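Local atomic coordinates of PF04016 domain protein (Desulfitobacterium hafniense, PDB entry 3L5O), a protein that is of unknown function but combines enolase-like and Rossmann-like folds around a probable active site with a possible role in heavy-metal chelation. Residues A[70-83]-A[93-105]. Numbering follows the deposited sequence.
Sequences LTQNLLGLPLRVAA and EASIGLAAINAYY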
ATOM      1  N   LEU A  70      22.376   3.137  -2.842  1.00 70.83           N
ATOM      2  CA  LEU A  70      21.616   2.187  -2.029  1.00 69.82           C
ATOM      3  C   LEU A  70      21.044   1.081  -2.934  1.00 68.30           C
ATOM      4  O   LEU A  70      21.076  -0.110  -2.601  1.00 67.68           O
ATOM      5  CB  LEU A  70      20.475   2.920  -1.292  1.00 71.50           C
ATOM      6  CG  LEU A  70      19.571   2.172  -0.295  1.00 69.64           C
ATOM      7  CD1 LEU A  70      20.235   1.963   1.056  1.00 69.49           C
ATOM      8  CD2 LEU A  70      18.303   2.956  -0.100  1.00 68.61           C
ATOM      9  N   THR A  71      20.516   1.499  -4.078  1.00 66.03           N
ATOM     10  CA  THR A  71      19.868   0.605  -5.031  1.00 65.83           C
ATOM     11  C   THR A  71      20.780  -0.545  -5.432  1.00 65.03           C
ATOM     12  O   THR A  71      20.399  -1.712  -5.343  1.00 67.24           O
ATOM     13  CB  THR A  71      19.433   1.426  -6.271  1.00 66.54           C
ATOM     14  OG1 THR A  71      18.394   2.344  -5.891  1.00 66.72           O
ATOM     15  CG2 THR A  71      18.795   0.539  -7.351  1.00 71.14           C
ATOM     16  N   GLN A  72      21.993  -0.205  -5.849  1.00 61.62           N
ATOM     17  CA  GLN A  72      22.992  -1.194  -6.227  1.00 60.55           C
ATOM     18  C   GLN A  72      23.274  -2.216  -5.105  1.00 59.23           C
ATOM     19  O   GLN A  72      23.339  -3.419  -5.366  1.00 58.90           O
ATOM     20  CB  GLN A  72      24.289  -0.487  -6.644  1.00 60.34           C
ATOM     21  N   ASN A  73      23.426  -1.735  -3.867  1.00 57.47           N
ATOM     22  CA  ASN A  73      23.785  -2.596  -2.726  1.00 55.40           C
ATOM     23  C   ASN A  73      22.735  -3.627  -2.360  1.00 53.29           C
ATOM     24  O   ASN A  73      23.075  -4.703  -1.889  1.00 49.98           O
ATOM     25  CB  ASN A  73      24.020  -1.762  -1.466  1.00 58.04           C
ATOM     26  CG  ASN A  73      25.442  -1.248  -1.337  1.00 60.63           C
ATOM     27  OD1 ASN A  73      26.412  -1.932  -1.684  1.00 52.24           O
ATOM     28  ND2 ASN A  73      25.570  -0.037  -0.786  1.00 60.39           N
ATOM     29  N   LEU A  74      21.454  -3.309  -2.562  1.00 48.83           N
ATOM     30  CA  LEU A  74      20.410  -4.196  -2.092  1.00 49.59           C
ATOM     31  C   LEU A  74      20.313  -5.443  -2.946  1.00 49.56           C
ATOM     32  O   LEU A  74      19.878  -6.496  -2.466  1.00 48.71           O
ATOM     33  CB  LEU A  74      19.070  -3.455  -1.998  1.00 51.55           C
ATOM     34  CG  LEU A  74      19.060  -2.299  -0.992  1.00 50.55           C
ATOM     35  CD1 LEU A  74      17.773  -1.501  -1.099  1.00 55.60           C
ATOM     36  CD2 LEU A  74      19.285  -2.807   0.448  1.00 53.93           C
ATOM     37  N   LEU A  75      20.753  -5.345  -4.201  1.00 50.27           N
ATOM     38  CA  LEU A  75      20.773  -6.513  -5.084  1.00 50.72           C
ATOM     39  C   LEU A  75      21.552  -7.633  -4.466  1.00 49.40           C
ATOM     40  O   LEU A  75      22.694  -7.446  -4.058  1.00 47.92           O
ATOM     41  CB  LEU A  75      21.409  -6.191  -6.438  1.00 52.75           C
ATOM     42  CG  LEU A  75      20.478  -5.676  -7.512  1.00 54.74           C
ATOM     43  CD1 LEU A  75      21.293  -5.560  -8.790  1.00 63.86           C
ATOM     44  CD2 LEU A  75      19.278  -6.628  -7.692  1.00 56.43           C
ATOM     45  N   GLY A  76      20.940  -8.810  -4.416  1.00 48.90           N
ATOM     46  CA  GLY A  76      21.573  -9.971  -3.820  1.00 45.22           C
ATOM     47  C   GLY A  76      21.232 -10.211  -2.365  1.00 46.38           C
ATOM     48  O   GLY A  76      21.328 -11.331  -1.888  1.00 47.67           O
ATOM     49  N   LEU A  77      20.823  -9.174  -1.639  1.00 47.88           N
ATOM     50  CA  LEU A  77      20.585  -9.325  -0.211  1.00 46.60           C
ATOM     51  C   LEU A  77      19.284 -10.048  -0.006  1.00 44.38           C
ATOM     52  O   LEU A  77      18.411 -10.014  -0.858  1.00 42.08           O
ATOM     53  CB  LEU A  77      20.523  -7.951   0.494  1.00 47.95           C
ATOM     54  CG  LEU A  77      21.878  -7.228   0.634  1.00 55.26           C
ATOM     55  CD1 LEU A  77      21.710  -5.924   1.405  1.00 64.35           C
ATOM     56  CD2 LEU A  77      22.883  -8.092   1.293  1.00 53.10           C
ATOM     57  N   PRO A  78      19.132 -10.685   1.141  1.00 44.35           N
ATOM     58  CA  PRO A  78      17.816 -11.173   1.538  1.00 41.84           C
ATOM     59  C   PRO A  78      16.775 -10.095   1.479  1.00 43.15           C
ATOM     60  O   PRO A  78      16.949  -8.955   1.924  1.00 43.54           O
ATOM     61  CB  PRO A  78      18.035 -11.643   2.983  1.00 41.63           C
ATOM     62  CG  PRO A  78      19.445 -12.049   2.999  1.00 41.34           C
ATOM     63  CD  PRO A  78      20.157 -11.022   2.145  1.00 42.73           C
ATOM     64  N   LEU A  79      15.645 -10.486   0.922  1.00 42.48           N
ATOM     65  CA  LEU A  79      14.484  -9.653   0.870  1.00 41.48           C
ATOM     66  C   LEU A  79      14.109  -9.122   2.251  1.00 40.85           C
ATOM     67  O   LEU A  79      13.684  -7.972   2.401  1.00 38.36           O
ATOM     68  CB  LEU A  79      13.343 -10.483   0.278  1.00 42.27           C
ATOM     69  CG  LEU A  79      12.242  -9.813  -0.503  1.00 42.63           C
ATOM     70  CD1 LEU A  79      12.812  -9.038  -1.709  1.00 36.73           C
ATOM     71  CD2 LEU A  79      11.260 -10.891  -0.941  1.00 44.04           C
ATOM     72  N   ARG A  80      14.276  -9.940   3.278  1.00 39.00           N
ATOM     73  CA  ARG A  80      13.916  -9.487   4.618  1.00 44.90           C
ATOM     74  C   ARG A  80      14.859  -8.406   5.146  1.00 43.55           C
ATOM     75  O   ARG A  80      14.455  -7.566   5.945  1.00 47.72           O
ATOM     76  CB  ARG A  80      13.859 -10.651   5.584  1.00 45.56           C
ATOM     77  CG  ARG A  80      13.280 -10.229   6.909  1.00 56.21           C
ATOM     78  CD  ARG A  80      12.978 -11.365   7.838  1.00 66.41           C
ATOM     79  NE  ARG A  80      14.154 -12.144   8.182  1.00 70.80           N
ATOM     80  CZ  ARG A  80      14.092 -13.344   8.738  1.00 72.30           C
ATOM     81  NH1 ARG A  80      12.908 -13.906   8.987  1.00 73.93           N
ATOM     82  NH2 ARG A  80      15.210 -13.990   9.048  1.00 75.22           N
ATOM     83  N   VAL A  81      16.115  -8.438   4.708  1.00 45.59           N
ATOM     84  CA  VAL A  81      17.088  -7.407   5.088  1.00 42.59           C
ATOM     85  C   VAL A  81      16.720  -6.073   4.387  1.00 41.65           C
ATOM     86  O   VAL A  81      16.618  -5.034   5.032  1.00 36.38           O
ATOM     87  CB  VAL A  81      18.539  -7.846   4.804  1.00 41.96           C
ATOM     88  CG1 VAL A  81      19.509  -6.714   5.080  1.00 42.89           C
ATOM     89  CG2 VAL A  81      18.911  -9.054   5.666  1.00 41.51           C
ATOM     90  N   ALA A  82      16.516  -6.127   3.083  1.00 39.66           N
ATOM     91  CA  ALA A  82      16.030  -4.990   2.313  1.00 41.54           C
ATOM     92  C   ALA A  82      14.679  -4.408   2.844  1.00 42.72           C
ATOM     93  O   ALA A  82      14.476  -3.222   2.784  1.00 44.09           O
ATOM     94  CB  ALA A  82      15.856  -5.376   0.859  1.00 41.20           C
ATOM     95  N   ALA A  83      13.792  -5.259   3.364  1.00 44.40           N
ATOM     96  CA  ALA A  83      12.510  -4.837   3.920  1.00 44.81           C
ATOM     97  C   ALA A  83      12.692  -3.920   5.131  1.00 45.13           C
ATOM     98  O   ALA A  83      11.844  -3.093   5.375  1.00 44.53           O
ATOM     99  CB  ALA A  83      11.644  -6.041   4.292  1.00 46.23           C
ATOM    100  N   GLU A  93      13.988   5.500   0.329  1.00 40.62           N
ATOM    101  CA  GLU A  93      14.477   4.266   0.911  1.00 39.34           C
ATOM    102  C   GLU A  93      13.308   3.439   1.456  1.00 40.04           C
ATOM    103  O   GLU A  93      13.236   2.234   1.236  1.00 42.66           O
ATOM    104  CB  GLU A  93      15.496   4.596   1.995  1.00 39.33           C
ATOM    105  CG  GLU A  93      15.965   3.393   2.773  1.00 40.72           C
ATOM    106  CD  GLU A  93      17.157   3.659   3.659  1.00 41.60           C
ATOM    107  OE1 GLU A  93      17.797   4.724   3.497  1.00 44.42           O
ATOM    108  OE2 GLU A  93      17.461   2.765   4.511  1.00 43.42           O
ATOM    109  N   ALA A  94      12.379   4.092   2.145  1.00 41.86           N
ATOM    110  CA  ALA A  94      11.204   3.410   2.704  1.00 41.48           C
ATOM    111  C   ALA A  94      10.347   2.793   1.617  1.00 39.75           C
ATOM    112  O   ALA A  94       9.862   1.689   1.789  1.00 43.29           O
ATOM    113  CB  ALA A  94      10.386   4.350   3.553  1.00 40.52           C
ATOM    114  N   SER A  95      10.245   3.456   0.473  1.00 40.24           N
ATOM    115  CA  SER A  95       9.459   2.935  -0.649  0.50 41.27           C
ATOM    116  C   SER A  95      10.067   1.637  -1.178  1.00 40.08           C
ATOM    117  O   SER A  95       9.356   0.720  -1.501  1.00 39.67           O
ATOM    118  CB  SER A  95       9.286   3.984  -1.771  0.50 41.68           C
ATOM    119  OG  SER A  95      10.434   4.081  -2.605  0.50 42.16           O
ATOM    120  N   ILE A  96      11.392   1.558  -1.214  1.00 41.64           N
ATOM    121  CA  ILE A  96      12.137   0.326  -1.572  1.00 39.96           C
ATOM    122  C   ILE A  96      11.882  -0.818  -0.588  1.00 42.71           C
ATOM    123  O   ILE A  96      11.677  -1.962  -0.996  1.00 42.56           O
ATOM    124  CB  ILE A  96      13.638   0.677  -1.652  1.00 40.45           C
ATOM    125  CG1 ILE A  96      13.856   1.627  -2.844  1.00 43.98           C
ATOM    126  CG2 ILE A  96      14.508  -0.543  -1.778  1.00 44.10           C
ATOM    127  CD1 ILE A  96      15.264   2.218  -2.933  1.00 48.43           C
ATOM    128  N   GLY A  97      11.907  -0.497   0.701  1.00 38.30           N
ATOM    129  CA  GLY A  97      11.535  -1.411   1.760  1.00 39.04           C
ATOM    130  C   GLY A  97      10.149  -1.975   1.590  1.00 40.27           C
ATOM    131  O   GLY A  97       9.964  -3.151   1.795  1.00 39.30           O
ATOM    132  N   LEU A  98       9.163  -1.142   1.244  1.00 37.83           N
ATOM    133  CA  LEU A  98       7.821  -1.658   0.988  1.00 40.16           C
ATOM    134  C   LEU A  98       7.755  -2.501  -0.296  1.00 40.91           C
ATOM    135  O   LEU A  98       7.062  -3.501  -0.330  1.00 42.32           O
ATOM    136  CB  LEU A  98       6.786  -0.520   0.946  1.00 41.36           C
ATOM    137  CG  LEU A  98       5.312  -0.918   0.740  1.00 43.86           C
ATOM    138  CD1 LEU A  98       4.809  -1.917   1.794  1.00 43.22           C
ATOM    139  CD2 LEU A  98       4.460   0.342   0.755  1.00 42.53           C
ATOM    140  N   ALA A  99       8.460  -2.104  -1.348  1.00 40.35           N
ATOM    141  CA  ALA A  99       8.586  -2.959  -2.528  1.00 42.50           C
ATOM    142  C   ALA A  99       9.122  -4.383  -2.182  1.00 42.65           C
ATOM    143  O   ALA A  99       8.571  -5.387  -2.635  1.00 43.67           O
ATOM    144  CB  ALA A  99       9.441  -2.263  -3.608  1.00 41.76           C
ATOM    145  N   ALA A 100      10.119  -4.462  -1.303  1.00 40.49           N
ATOM    146  CA  ALA A 100      10.677  -5.721  -0.860  1.00 39.76           C
ATOM    147  C   ALA A 100       9.648  -6.532  -0.062  1.00 42.81           C
ATOM    148  O   ALA A 100       9.473  -7.722  -0.299  1.00 44.43           O
ATOM    149  CB  ALA A 100      11.925  -5.479   0.005  1.00 41.40           C
ATOM    150  N   ILE A 101       8.945  -5.888   0.859  1.00 42.50           N
ATOM    151  CA  ILE A 101       7.846  -6.569   1.561  1.00 43.95           C
ATOM    152  C   ILE A 101       6.852  -7.180   0.572  1.00 42.60           C
ATOM    153  O   ILE A 101       6.443  -8.342   0.713  1.00 41.52           O
ATOM    154  CB  ILE A 101       7.143  -5.591   2.523  1.00 45.20           C
ATOM    155  CG1 ILE A 101       8.052  -5.309   3.712  1.00 41.14           C
ATOM    156  CG2 ILE A 101       5.787  -6.139   2.987  1.00 45.98           C
ATOM    157  CD1 ILE A 101       7.613  -4.128   4.541  1.00 42.38           C
ATOM    158  N   ASN A 102       6.495  -6.409  -0.452  1.00 42.93           N
ATOM    159  CA  ASN A 102       5.420  -6.823  -1.360  1.00 41.88           C
ATOM    160  C   ASN A 102       5.898  -7.876  -2.355  1.00 42.24           C
ATOM    161  O   ASN A 102       5.082  -8.605  -2.925  1.00 42.34           O
ATOM    162  CB  ASN A 102       4.810  -5.609  -2.069  1.00 41.03           C
ATOM    163  CG  ASN A 102       3.967  -4.751  -1.130  1.00 44.27           C
ATOM    164  OD1 ASN A 102       3.380  -5.238  -0.170  1.00 44.66           O
ATOM    165  ND2 ASN A 102       3.921  -3.475  -1.403  1.00 40.17           N
ATOM    166  N   ALA A 103       7.215  -7.977  -2.543  1.00 41.92           N
ATOM    167  CA  ALA A 103       7.803  -9.032  -3.384  1.00 39.90           C
ATOM    168  C   ALA A 103       7.579 -10.393  -2.744  1.00 39.37           C
ATOM    169  O   ALA A 103       7.362 -11.339  -3.438  1.00 36.70           O
ATOM    170  CB  ALA A 103       9.266  -8.792  -3.600  1.00 42.36           C
ATOM    171  N   TYR A 104       7.618 -10.489  -1.415  1.00 40.65           N
ATOM    172  CA  TYR A 104       7.207 -11.748  -0.751  1.00 39.07           C
ATOM    173  C   TYR A 104       5.666 -11.901  -0.790  1.00 39.90           C
ATOM    174  O   TYR A 104       5.174 -12.782  -1.470  1.00 37.89           O
ATOM    175  CB  TYR A 104       7.659 -11.815   0.688  1.00 32.98           C
ATOM    176  CG  TYR A 104       7.113 -13.034   1.387  1.00 33.79           C
ATOM    177  CD1 TYR A 104       7.486 -14.316   0.984  1.00 36.54           C
ATOM    178  CD2 TYR A 104       6.246 -12.912   2.451  1.00 37.87           C
ATOM    179  CE1 TYR A 104       6.987 -15.436   1.624  1.00 38.54           C
ATOM    180  CE2 TYR A 104       5.746 -14.023   3.098  1.00 37.92           C
ATOM    181  CZ  TYR A 104       6.123 -15.273   2.685  1.00 38.63           C
ATOM    182  OH  TYR A 104       5.612 -16.337   3.362  1.00 42.75           O
ATOM    183  N   TYR A 105       4.931 -11.049  -0.069  1.00 40.08           N
ATOM    184  CA  TYR A 105       3.488 -11.287   0.157  1.00 40.96           C
ATOM    185  C   TYR A 105       2.612 -11.318  -1.102  1.00 41.18           C
ATOM    186  O   TYR A 105       1.588 -12.062  -1.165  1.00 39.03           O
ATOM    187  CB  TYR A 105       2.935 -10.278   1.150  1.00 41.10           C
ATOM    188  CG  TYR A 105       3.494 -10.409   2.542  1.00 43.40           C
ATOM    189  CD1 TYR A 105       3.009 -11.384   3.414  1.00 40.04           C
ATOM    190  CD2 TYR A 105       4.498  -9.557   3.001  1.00 41.13           C
ATOM    191  CE1 TYR A 105       3.526 -11.530   4.687  1.00 45.25           C
ATOM    192  CE2 TYR A 105       5.025  -9.702   4.289  1.00 41.81           C
ATOM    193  CZ  TYR A 105       4.526 -10.687   5.131  1.00 43.81           C
ATOM    194  OH  TYR A 105       5.003 -10.855   6.419  1.00 44.36           O
TER
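L79 lies against the last turns of helix 93-105 and anchors one end of a mainly apolar interface, an example of how small residues let two helices come close while branched ones bridge a wider gap. Its CG lies 3.5 Å from A100 O; the two methyls lie beside that carbonyl and both reach A103 CB, CD2 going on to the backbone N and CB of Y104. With CG turned anti to the backbone N (chi1 -151°), the branched end is carried onto these turns. Cut back to an alanine, this position is likely to lose the methyl contacts to A103 and Y104 CB and open a gap beside A100 O.

Backbone and methyl contacts make up the close part. Helix 79-83 runs roughly antiparallel to 93-105 (146°), with axes 8.0 Å apart, and the CA atoms of A83 and G97 are 4.2 Å apart. The lack of a side chain at G97 is consistent with this closeness: A82 O sits 3.6 Å from G97 CA, and a CB there would press on A83 O. A100 CB rests against the turn of L79, A82 and A83, 4.0 Å from A82 CB, while A83 CB meets I101 CG1 at 3.7 Å.

Larger side chains span the 11.8 Å between the axes of helix 70-74 and helix 93-105. L74 CD1 meets I96 CG2 at 3.5 Å, a tight carbon pair, and L70 CD2 rests on the aliphatic part of E93, whose chain it crosses at about a right angle.

Within the first of two putative heavy-metal chelation regions, the helices pack beside antiparallel strands 39-42, 46-51 and 54-59, consistent with the enolase-like fold. Strand 46-51 touches L79 and I96, whereas helix 22-29 packs on A83 and I101; the Y104 ring meets F35 edge-to-face.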